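Local structure of HemO (1J77) at residues L131-N134 and G135-A139; R154-V157 and E158-A162; V37-E40 and N41-F45. The protein binds heme and probably opens its porphyrin ring by oxidation, as heme oxygenases do. All coordinates share one frame; numbering follows the deposited sequence.

Contact 1 of 3, residues L131-N134 and G135-A139; sequences LDYN and GEHGA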
ATOM      1  N   LEU A 131      11.677 -17.305  -2.848  1.00 31.95           N
ATOM      2  CA  LEU A 131      10.959 -18.299  -2.060  1.00 32.21           C
ATOM      3  C   LEU A 131      10.081 -19.199  -2.922  1.00 33.76           C
ATOM      4  O   LEU A 131       9.351 -20.029  -2.391  1.00 33.78           O
ATOM      5  CB  LEU A 131      10.076 -17.613  -1.023  1.00 32.05           C
ATOM      6  CG  LEU A 131      10.737 -16.785   0.091  1.00 30.62           C
ATOM      7  CD1 LEU A 131       9.704 -16.170   1.080  1.00 27.92           C
ATOM      8  CD2 LEU A 131      11.731 -17.650   0.848  1.00 31.46           C
ATOM      9  N   ASP A 132      10.158 -19.009  -4.242  1.00 34.98           N
ATOM     10  CA  ASP A 132       9.355 -19.744  -5.225  1.00 36.28           C
ATOM     11  C   ASP A 132       7.930 -19.217  -5.273  1.00 36.54           C
ATOM     12  O   ASP A 132       7.045 -19.872  -5.823  1.00 37.75           O
ATOM     13  CB  ASP A 132       9.357 -21.256  -4.949  1.00 37.20           C
ATOM     14  CG  ASP A 132      10.715 -21.884  -5.164  1.00 40.23           C
ATOM     15  OD1 ASP A 132      11.063 -22.791  -4.381  1.00 44.78           O
ATOM     16  OD2 ASP A 132      11.497 -21.531  -6.072  1.00 41.66           O
ATOM     17  N   TYR A 133       7.685 -18.058  -4.663  1.00 35.77           N
ATOM     18  CA  TYR A 133       6.368 -17.437  -4.744  1.00 35.42           C
ATOM     19  C   TYR A 133       6.325 -16.452  -5.920  1.00 35.58           C
ATOM     20  O   TYR A 133       7.102 -15.482  -5.953  1.00 36.06           O
ATOM     21  CB  TYR A 133       6.045 -16.681  -3.461  1.00 35.09           C
ATOM     22  CG  TYR A 133       6.029 -17.523  -2.210  1.00 33.99           C
ATOM     23  CD1 TYR A 133       6.503 -17.020  -1.007  1.00 33.96           C
ATOM     24  CD2 TYR A 133       5.520 -18.809  -2.221  1.00 34.00           C
ATOM     25  CE1 TYR A 133       6.495 -17.791   0.152  1.00 35.13           C
ATOM     26  CE2 TYR A 133       5.486 -19.582  -1.054  1.00 34.20           C
ATOM     27  CZ  TYR A 133       5.990 -19.085   0.115  1.00 34.80           C
ATOM     28  OH  TYR A 133       5.952 -19.878   1.256  1.00 35.47           O
ATOM     29  N   ASN A 134       5.400 -16.671  -6.854  1.00 34.99           N
ATOM     30  CA  ASN A 134       5.285 -15.828  -8.041  1.00 34.64           C
ATOM     31  C   ASN A 134       3.853 -15.280  -8.252  1.00 34.38           C
ATOM     32  O   ASN A 134       3.019 -15.337  -7.361  1.00 33.34           O
ATOM     33  CB  ASN A 134       5.705 -16.635  -9.259  1.00 35.23           C
ATOM     34  CG  ASN A 134       5.065 -17.994  -9.274  1.00 36.09           C
ATOM     35  OD1 ASN A 134       3.849 -18.112  -9.270  1.00 35.70           O
ATOM     36  ND2 ASN A 134       5.881 -19.036  -9.228  1.00 36.49           N
ATOM     37  N   GLY A 135       3.605 -14.725  -9.433  1.00 34.41           N
ATOM     38  CA  GLY A 135       2.331 -14.105  -9.744  1.00 34.96           C
ATOM     39  C   GLY A 135       1.156 -15.041  -9.847  1.00 35.60           C
ATOM     40  O   GLY A 135       0.010 -14.586  -9.978  1.00 35.56           O
ATOM     41  N   GLU A 136       1.426 -16.337  -9.765  1.00 36.23           N
ATOM     42  CA  GLU A 136       0.369 -17.335  -9.814  1.00 36.49           C
ATOM     43  C   GLU A 136       0.217 -18.074  -8.502  1.00 35.36           C
ATOM     44  O   GLU A 136      -0.697 -18.888  -8.374  1.00 36.57           O
ATOM     45  CB  GLU A 136       0.631 -18.385 -10.918  1.00 37.61           C
ATOM     46  CG  GLU A 136       1.095 -17.816 -12.251  1.00 40.25           C
ATOM     47  CD  GLU A 136       0.023 -17.078 -13.037  1.00 43.15           C
ATOM     48  OE1 GLU A 136      -1.189 -17.236 -12.758  1.00 45.12           O
ATOM     49  OE2 GLU A 136       0.407 -16.328 -13.969  1.00 46.30           O
ATOM     50  N   HIS A 137       1.114 -17.830  -7.543  1.00 33.58           N
ATOM     51  CA  HIS A 137       1.097 -18.571  -6.283  1.00 32.68           C
ATOM     52  C   HIS A 137       1.891 -17.815  -5.225  1.00 31.15           C
ATOM     53  O   HIS A 137       3.089 -17.634  -5.390  1.00 30.44           O
ATOM     54  CB  HIS A 137       1.741 -19.940  -6.516  1.00 33.10           C
ATOM     55  CG  HIS A 137       1.765 -20.811  -5.308  1.00 34.58           C
ATOM     56  ND1 HIS A 137       0.639 -21.434  -4.814  1.00 36.65           N
ATOM     57  CD2 HIS A 137       2.782 -21.156  -4.482  1.00 34.41           C
ATOM     58  CE1 HIS A 137       0.967 -22.130  -3.737  1.00 34.97           C
ATOM     59  NE2 HIS A 137       2.257 -21.973  -3.512  1.00 35.54           N
ATOM     60  N   GLY A 138       1.218 -17.339  -4.178  1.00 29.04           N
ATOM     61  CA  GLY A 138       1.889 -16.636  -3.075  1.00 28.67           C
ATOM     62  C   GLY A 138       2.275 -15.180  -3.241  1.00 27.41           C
ATOM     63  O   GLY A 138       2.320 -14.463  -2.246  1.00 26.77           O
ATOM     64  N   ALA A 139       2.515 -14.723  -4.462  1.00 26.52           N
ATOM     65  CA  ALA A 139       2.917 -13.317  -4.708  1.00 25.34           C
ATOM     66  C   ALA A 139       2.076 -12.619  -5.804  1.00 25.93           C
ATOM     67  O   ALA A 139       2.533 -11.734  -6.528  1.00 26.13           O
ATOM     68  CB  ALA A 139       4.427 -13.231  -5.005  1.00 25.57           C
TER
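Asn134 folds back on the residues that follow it and opens a type I beta turn running to His137. Its CG sits between the backbone N and the carbonyl carbon (chi1 47°), which swings the amide oxygen over the start of the turn. Gly135 takes the first corner of the turn. At Glu136 the backbone N bonds Asn134 OD1 at 3.0 Å, in the plane of the amide and on a lone pair, an Asx turn that holds the amide in place. His137 closes the turn: His137 N reaches Asn134 O at 3.1 Å, standing well above the carbonyl plane, while His137 O receives a weak bond from Asn134 N at 2.9 Å and a CH...O approach from Tyr133 CA at 3.3 Å. Gly138, with its positive phi, turns the chain past the Tyr133 side chain, whose CB is 4.1 Å from Gly138 C. Ala139 N then donates to Asn134 O at 3.0 Å from the face opposite His137 N, so two NH groups grip one oxygen. The Ala139 methyl lies 4.1 Å, CB to CB, from Tyr133. Outside the turn, Asp87 accepts from Gly138 N. The Tyr133 ring stacks on Tyr42 of helix 39-60 and also touches Lys39, and Ala139 rests on Phe125 and Ala128, so the loop after helix 122-129 is packed onto both helices.

Contact 2 of 3, residues R154-V157 and E158-A162; sequences RAFV and EHLNA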
ATOM      1  N   ARG A 154       1.849   6.266 -14.311  1.00 32.42           N
ATOM      2  CA  ARG A 154       1.780   7.548 -15.001  1.00 32.94           C
ATOM      3  C   ARG A 154       0.322   7.875 -15.380  1.00 31.96           C
ATOM      4  O   ARG A 154      -0.130   8.999 -15.226  1.00 31.15           O
ATOM      5  CB  ARG A 154       2.709   7.498 -16.219  1.00 34.12           C
ATOM      6  CG  ARG A 154       4.164   7.280 -15.796  1.00 35.88           C
ATOM      7  CD  ARG A 154       5.215   7.359 -16.916  1.00 38.02           C
ATOM      8  NE  ARG A 154       6.183   6.273 -16.755  1.00 40.03           N
ATOM      9  CZ  ARG A 154       6.320   5.261 -17.604  1.00 40.95           C
ATOM     10  NH1 ARG A 154       5.607   5.217 -18.715  1.00 41.79           N
ATOM     11  NH2 ARG A 154       7.206   4.297 -17.368  1.00 43.28           N
ATOM     12  N   ALA A 155      -0.429   6.875 -15.811  1.00 31.77           N
ATOM     13  CA  ALA A 155      -1.849   7.095 -16.142  1.00 32.53           C
ATOM     14  C   ALA A 155      -2.592   7.510 -14.885  1.00 32.52           C
ATOM     15  O   ALA A 155      -3.297   8.536 -14.848  1.00 33.13           O
ATOM     16  CB  ALA A 155      -2.459   5.838 -16.713  1.00 32.71           C
ATOM     17  N   PHE A 156      -2.382   6.736 -13.819  1.00 32.45           N
ATOM     18  CA  PHE A 156      -3.030   7.013 -12.575  1.00 31.62           C
ATOM     19  C   PHE A 156      -2.697   8.424 -12.138  1.00 31.32           C
ATOM     20  O   PHE A 156      -3.567   9.199 -11.717  1.00 31.81           O
ATOM     21  CB  PHE A 156      -2.532   6.024 -11.507  1.00 31.68           C
ATOM     22  CG  PHE A 156      -3.265   6.134 -10.213  1.00 31.91           C
ATOM     23  CD1 PHE A 156      -4.562   5.641 -10.100  1.00 31.69           C
ATOM     24  CD2 PHE A 156      -2.683   6.753  -9.112  1.00 32.23           C
ATOM     25  CE1 PHE A 156      -5.228   5.757  -8.928  1.00 31.26           C
ATOM     26  CE2 PHE A 156      -3.369   6.860  -7.930  1.00 33.01           C
ATOM     27  CZ  PHE A 156      -4.636   6.384  -7.838  1.00 32.35           C
ATOM     28  N   VAL A 157      -1.411   8.761 -12.222  1.00 30.99           N
ATOM     29  CA  VAL A 157      -0.935  10.072 -11.878  1.00 31.62           C
ATOM     30  C   VAL A 157      -1.676  11.185 -12.639  1.00 32.08           C
ATOM     31  O   VAL A 157      -1.964  12.234 -12.081  1.00 31.57           O
ATOM     32  CB  VAL A 157       0.594  10.194 -12.068  1.00 31.48           C
ATOM     33  CG1 VAL A 157       1.032  11.633 -11.933  1.00 32.10           C
ATOM     34  CG2 VAL A 157       1.296   9.381 -10.978  1.00 32.31           C
ATOM     35  N   GLU A 158      -2.016  10.945 -13.891  1.00 33.44           N
ATOM     36  CA  GLU A 158      -2.747  11.947 -14.654  1.00 34.45           C
ATOM     37  C   GLU A 158      -4.101  12.212 -14.016  1.00 34.24           C
ATOM     38  O   GLU A 158      -4.469  13.365 -13.749  1.00 33.18           O
ATOM     39  CB  GLU A 158      -2.917  11.482 -16.094  1.00 35.67           C
ATOM     40  CG  GLU A 158      -1.617  11.354 -16.860  1.00 39.43           C
ATOM     41  CD  GLU A 158      -1.011  12.690 -17.273  1.00 43.52           C
ATOM     42  OE1 GLU A 158      -1.239  13.714 -16.595  1.00 46.00           O
ATOM     43  OE2 GLU A 158      -0.278  12.725 -18.287  1.00 47.85           O
ATOM     44  N   HIS A 159      -4.821  11.126 -13.734  1.00 34.14           N
ATOM     45  CA  HIS A 159      -6.150  11.214 -13.128  1.00 33.96           C
ATOM     46  C   HIS A 159      -6.112  11.905 -11.778  1.00 33.08           C
ATOM     47  O   HIS A 159      -7.010  12.680 -11.445  1.00 32.54           O
ATOM     48  CB  HIS A 159      -6.773   9.825 -12.993  1.00 34.97           C
ATOM     49  CG  HIS A 159      -7.109   9.166 -14.296  1.00 37.28           C
ATOM     50  ND1 HIS A 159      -6.746   7.867 -14.585  1.00 39.65           N
ATOM     51  CD2 HIS A 159      -7.786   9.615 -15.381  1.00 39.75           C
ATOM     52  CE1 HIS A 159      -7.181   7.546 -15.789  1.00 40.04           C
ATOM     53  NE2 HIS A 159      -7.804   8.593 -16.302  1.00 39.75           N
ATOM     54  N   LEU A 160      -5.079  11.618 -10.979  1.00 31.99           N
ATOM     55  CA  LEU A 160      -4.946  12.269  -9.683  1.00 31.99           C
ATOM     56  C   LEU A 160      -4.808  13.789  -9.828  1.00 31.18           C
ATOM     57  O   LEU A 160      -5.486  14.564  -9.150  1.00 29.96           O
ATOM     58  CB  LEU A 160      -3.738  11.710  -8.908  1.00 32.91           C
ATOM     59  CG  LEU A 160      -3.892  10.401  -8.155  1.00 33.70           C
ATOM     60  CD1 LEU A 160      -2.598  10.159  -7.364  1.00 33.99           C
ATOM     61  CD2 LEU A 160      -5.102  10.427  -7.238  1.00 33.36           C
ATOM     62  N   ASN A 161      -3.907  14.218 -10.706  1.00 30.87           N
ATOM     63  CA  ASN A 161      -3.695  15.630 -10.951  1.00 31.43           C
ATOM     64  C   ASN A 161      -4.947  16.300 -11.531  1.00 31.40           C
ATOM     65  O   ASN A 161      -5.286  17.436 -11.176  1.00 30.85           O
ATOM     66  CB  ASN A 161      -2.525  15.775 -11.916  1.00 31.86           C
ATOM     67  CG  ASN A 161      -1.232  15.372 -11.285  1.00 33.87           C
ATOM     68  OD1 ASN A 161      -0.364  14.774 -11.928  1.00 37.83           O
ATOM     69  ND2 ASN A 161      -1.088  15.713 -10.018  1.00 32.28           N
ATOM     70  N   ALA A 162      -5.642  15.551 -12.362  1.00 31.87           N
ATOM     71  CA  ALA A 162      -6.850  16.064 -13.033  1.00 32.17           C
ATOM     72  C   ALA A 162      -8.046  16.213 -12.098  1.00 32.85           C
ATOM     73  O   ALA A 162      -9.057  16.801 -12.498  1.00 32.53           O
ATOM     74  CB  ALA A 162      -7.201  15.202 -14.206  1.00 32.68           C
TER
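Leu160 meets the ring of Phe156, one helical turn earlier in helix 149-162, at a slant near CE2. Followed outward from the backbone, its CB passes over the carbonyls of the previous turn, 3.7 Å from Val157 O. Its CG, turned beside the backbone N and anti to the carbonyl carbon (chi1 -81°), comes within 3.6 Å of Phe156 CE2. From there both methyls come from the same side of the ring, CD1 3.4 Å from Phe156 CE2 and CD2 4.1 Å from Phe156 CZ, the approach oblique. Beneath this apolar pair run the helical bonds. Leu160 N meets Phe156 O at 2.9 Å, and Asn161 N reaches Val157 O at 3.1 Å in an almost straight bond (171°), with the side chains of Val157 and Asn161 side by side. On the exposed flank, Glu158 CG lies 3.2 Å from Arg154 O, and the chain bends beyond it. Phe156 packs on Leu111 and Glu115 of helix 104-119 and on Leu72. Leu160 comes near Tyr112, a heme-binding residue of helix 104-119, while Val157 and Asn161 face Ala12 of helix 11-32, so the helix packs on both helix 104-119 and helix 11-32.

Contact 3 of 3, residues V37-E40 and N41-F45; sequences VSKE and NYIKF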
ATOM      1  N   VAL A  37      12.375 -14.249   5.547  1.00 25.16           N
ATOM      2  CA  VAL A  37      13.277 -15.188   6.283  1.00 25.80           C
ATOM      3  C   VAL A  37      12.693 -16.593   6.460  1.00 26.99           C
ATOM      4  O   VAL A  37      13.396 -17.606   6.757  1.00 27.95           O
ATOM      5  CB  VAL A  37      13.717 -14.585   7.646  1.00 24.95           C
ATOM      6  CG1 VAL A  37      12.720 -14.781   8.719  1.00 24.53           C
ATOM      7  CG2 VAL A  37      15.084 -15.195   8.098  1.00 25.31           C
ATOM      8  N   SER A  38      11.417 -16.701   6.188  1.00 27.52           N
ATOM      9  CA  SER A  38      10.737 -17.945   6.393  1.00 27.88           C
ATOM     10  C   SER A  38       9.321 -17.808   5.907  1.00 28.44           C
ATOM     11  O   SER A  38       8.773 -16.703   5.830  1.00 27.88           O
ATOM     12  CB  SER A  38      10.685 -18.311   7.868  1.00 28.42           C
ATOM     13  OG  SER A  38       9.863 -17.450   8.654  1.00 29.21           O
ATOM     14  N   LYS A  39       8.700 -18.952   5.670  1.00 29.30           N
ATOM     15  CA  LYS A  39       7.259 -18.989   5.327  1.00 28.98           C
ATOM     16  C   LYS A  39       6.439 -18.308   6.457  1.00 28.36           C
ATOM     17  O   LYS A  39       5.448 -17.569   6.196  1.00 27.82           O
ATOM     18  CB  LYS A  39       6.817 -20.462   5.188  1.00 30.13           C
ATOM     19  CG  LYS A  39       5.448 -20.646   4.501  1.00 32.32           C
ATOM     20  CD  LYS A  39       4.820 -22.004   4.907  1.00 36.19           C
ATOM     21  CE  LYS A  39       4.194 -22.705   3.713  1.00 40.08           C
ATOM     22  NZ  LYS A  39       3.347 -23.910   4.092  1.00 40.94           N
ATOM     23  N   GLU A  40       6.803 -18.560   7.707  1.00 27.67           N
ATOM     24  CA  GLU A  40       6.113 -17.995   8.849  1.00 27.93           C
ATOM     25  C   GLU A  40       6.146 -16.454   8.816  1.00 26.21           C
ATOM     26  O   GLU A  40       5.135 -15.787   8.958  1.00 25.78           O
ATOM     27  CB  GLU A  40       6.753 -18.503  10.137  1.00 29.64           C
ATOM     28  CG  GLU A  40       6.209 -17.863  11.396  1.00 33.25           C
ATOM     29  CD  GLU A  40       6.939 -18.260  12.670  1.00 38.79           C
ATOM     30  OE1 GLU A  40       7.916 -19.074  12.621  1.00 43.30           O
ATOM     31  OE2 GLU A  40       6.526 -17.749  13.739  1.00 40.74           O
ATOM     32  N   ASN A  41       7.319 -15.893   8.600  1.00 24.50           N
ATOM     33  CA  ASN A  41       7.399 -14.445   8.478  1.00 23.18           C
ATOM     34  C   ASN A  41       6.695 -13.907   7.210  1.00 23.67           C
ATOM     35  O   ASN A  41       6.159 -12.779   7.251  1.00 23.02           O
ATOM     36  CB  ASN A  41       8.846 -13.970   8.582  1.00 23.53           C
ATOM     37  CG  ASN A  41       9.247 -13.681   9.998  1.00 23.92           C
ATOM     38  OD1 ASN A  41       8.699 -14.226  10.959  1.00 26.41           O
ATOM     39  ND2 ASN A  41      10.175 -12.739  10.144  1.00 27.56           N
ATOM     40  N   TYR A  42       6.708 -14.648   6.114  1.00 22.03           N
ATOM     41  CA  TYR A  42       6.034 -14.187   4.885  1.00 22.25           C
ATOM     42  C   TYR A  42       4.544 -14.136   5.152  1.00 22.12           C
ATOM     43  O   TYR A  42       3.837 -13.230   4.634  1.00 21.55           O
ATOM     44  CB  TYR A  42       6.316 -15.067   3.652  1.00 23.44           C
ATOM     45  CG  TYR A  42       5.792 -14.489   2.364  1.00 23.35           C
ATOM     46  CD1 TYR A  42       6.318 -13.330   1.824  1.00 25.82           C
ATOM     47  CD2 TYR A  42       4.742 -15.103   1.660  1.00 22.30           C
ATOM     48  CE1 TYR A  42       5.858 -12.810   0.628  1.00 25.14           C
ATOM     49  CE2 TYR A  42       4.301 -14.605   0.486  1.00 23.98           C
ATOM     50  CZ  TYR A  42       4.826 -13.458  -0.033  1.00 24.66           C
ATOM     51  OH  TYR A  42       4.322 -12.920  -1.178  1.00 25.64           O
ATOM     52  N   ILE A  43       4.039 -15.063   5.954  1.00 23.04           N
ATOM     53  CA  ILE A  43       2.607 -15.055   6.276  1.00 22.82           C
ATOM     54  C   ILE A  43       2.294 -13.820   7.114  1.00 21.76           C
ATOM     55  O   ILE A  43       1.253 -13.174   6.922  1.00 20.66           O
ATOM     56  CB  ILE A  43       2.188 -16.396   6.949  1.00 24.47           C
ATOM     57  CG1 ILE A  43       2.061 -17.471   5.872  1.00 25.27           C
ATOM     58  CG2 ILE A  43       0.921 -16.207   7.693  1.00 24.56           C
ATOM     59  CD1 ILE A  43       1.988 -18.907   6.387  1.00 25.80           C
ATOM     60  N   LYS A  44       3.189 -13.445   8.001  1.00 21.73           N
ATOM     61  CA  LYS A  44       3.007 -12.211   8.770  1.00 21.40           C
ATOM     62  C   LYS A  44       2.920 -11.006   7.842  1.00 20.90           C
ATOM     63  O   LYS A  44       2.090 -10.095   8.049  1.00 21.58           O
ATOM     64  CB  LYS A  44       4.167 -12.038   9.736  0.60 21.45           C
ATOM     65  CG  LYS A  44       4.627 -13.375  10.397  0.60 23.90           C
ATOM     66  CD  LYS A  44       5.711 -13.111  11.447  0.60 25.98           C
ATOM     67  CE  LYS A  44       6.038 -14.305  12.281  0.60 26.19           C
ATOM     68  NZ  LYS A  44       6.509 -13.839  13.596  0.60 28.07           N
ATOM     69  N   PHE A  45       3.733 -11.008   6.823  1.00 19.81           N
ATOM     70  CA  PHE A  45       3.743  -9.960   5.840  1.00 19.87           C
ATOM     71  C   PHE A  45       2.421  -9.951   5.088  1.00 19.57           C
ATOM     72  O   PHE A  45       1.848  -8.909   4.840  1.00 20.28           O
ATOM     73  CB  PHE A  45       4.914 -10.130   4.884  1.00 19.91           C
ATOM     74  CG  PHE A  45       4.975  -9.111   3.838  1.00 20.63           C
ATOM     75  CD1 PHE A  45       5.245  -7.813   4.194  1.00 22.27           C
ATOM     76  CD2 PHE A  45       4.741  -9.417   2.497  1.00 21.43           C
ATOM     77  CE1 PHE A  45       5.244  -6.827   3.251  1.00 22.63           C
ATOM     78  CE2 PHE A  45       4.768  -8.418   1.541  1.00 23.27           C
ATOM     79  CZ  PHE A  45       5.061  -7.141   1.929  1.00 21.62           C
TER
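Asn41 N donates to Ser38 OG at 3.0 Å and 171°, the N-cap bond that starts helix 39-60. The hydroxyl oxygen sits between the backbone N and the carbonyl carbon of its own residue (chi1 68°), which places it over the first turn, where the NH groups have no preceding carbonyls to bond. Three backbone bonds carry the helix on from the cap: Tyr42 N to Ser38 O at 2.9 Å, Ile43 N to Lys39 O at 2.9 Å, and a longer one from Lys44 N to Glu40 O at 3.2 Å. The cap residue thus serves twice, accepting through its side chain and through its carbonyl. The Asn41 amide is anchored outside, its ND2 donating to Gln34 O in the loop before the helix.

Of the side-chain charges, Glu40 and Lys44 lie one turn apart on the surface. Both chains run extended beyond CG and meet at a slant, with Glu40 OE2 3.9 Å from Lys44 NZ. This is a long salt bridge, and an uncertain one, since Lys44 was modelled in two conformations.

Packing begins with Val37, ahead of the cap, which lies against the Asn41 amide, its CG1 3.6 Å from Asn41 ND2. Tyr42, buried, leads away from the turn to the loop 131-139, where its hydroxyl bonds Gly138 O, and its side chain also touches Ala128. Lys44 rests on Phe192 of helix 167-192, and Phe45 on Tyr184 of that helix and on Leu124 of helix 122-129. On the opposite flank of the turn from Asn41, Ile43 contacts Glu90 and brings its CG1 to 3.4 Å from Lys39 O.

None of the three contacts lies wholly in the core. Contact 3 is a surface contact at a helix start, while contacts 1 and 2 are partly buried. Contacts 1 and 3 touch each other: the loop 131-139 packs on the first turns of helix 39-60. Contact 2, on helix 149-162, is far from both, about 19 Å at the nearest atoms, and lies on the opposite side of the chain's centre from contact 3. The chemistry follows the place: contact 1 is chiefly backbone and amide bonding in a turn, contact 3 hydroxyl capping with surface charges, and contact 2, nearest of the three to the heme, joins regular helical backbone bonds with an apolar Phe-Leu pair.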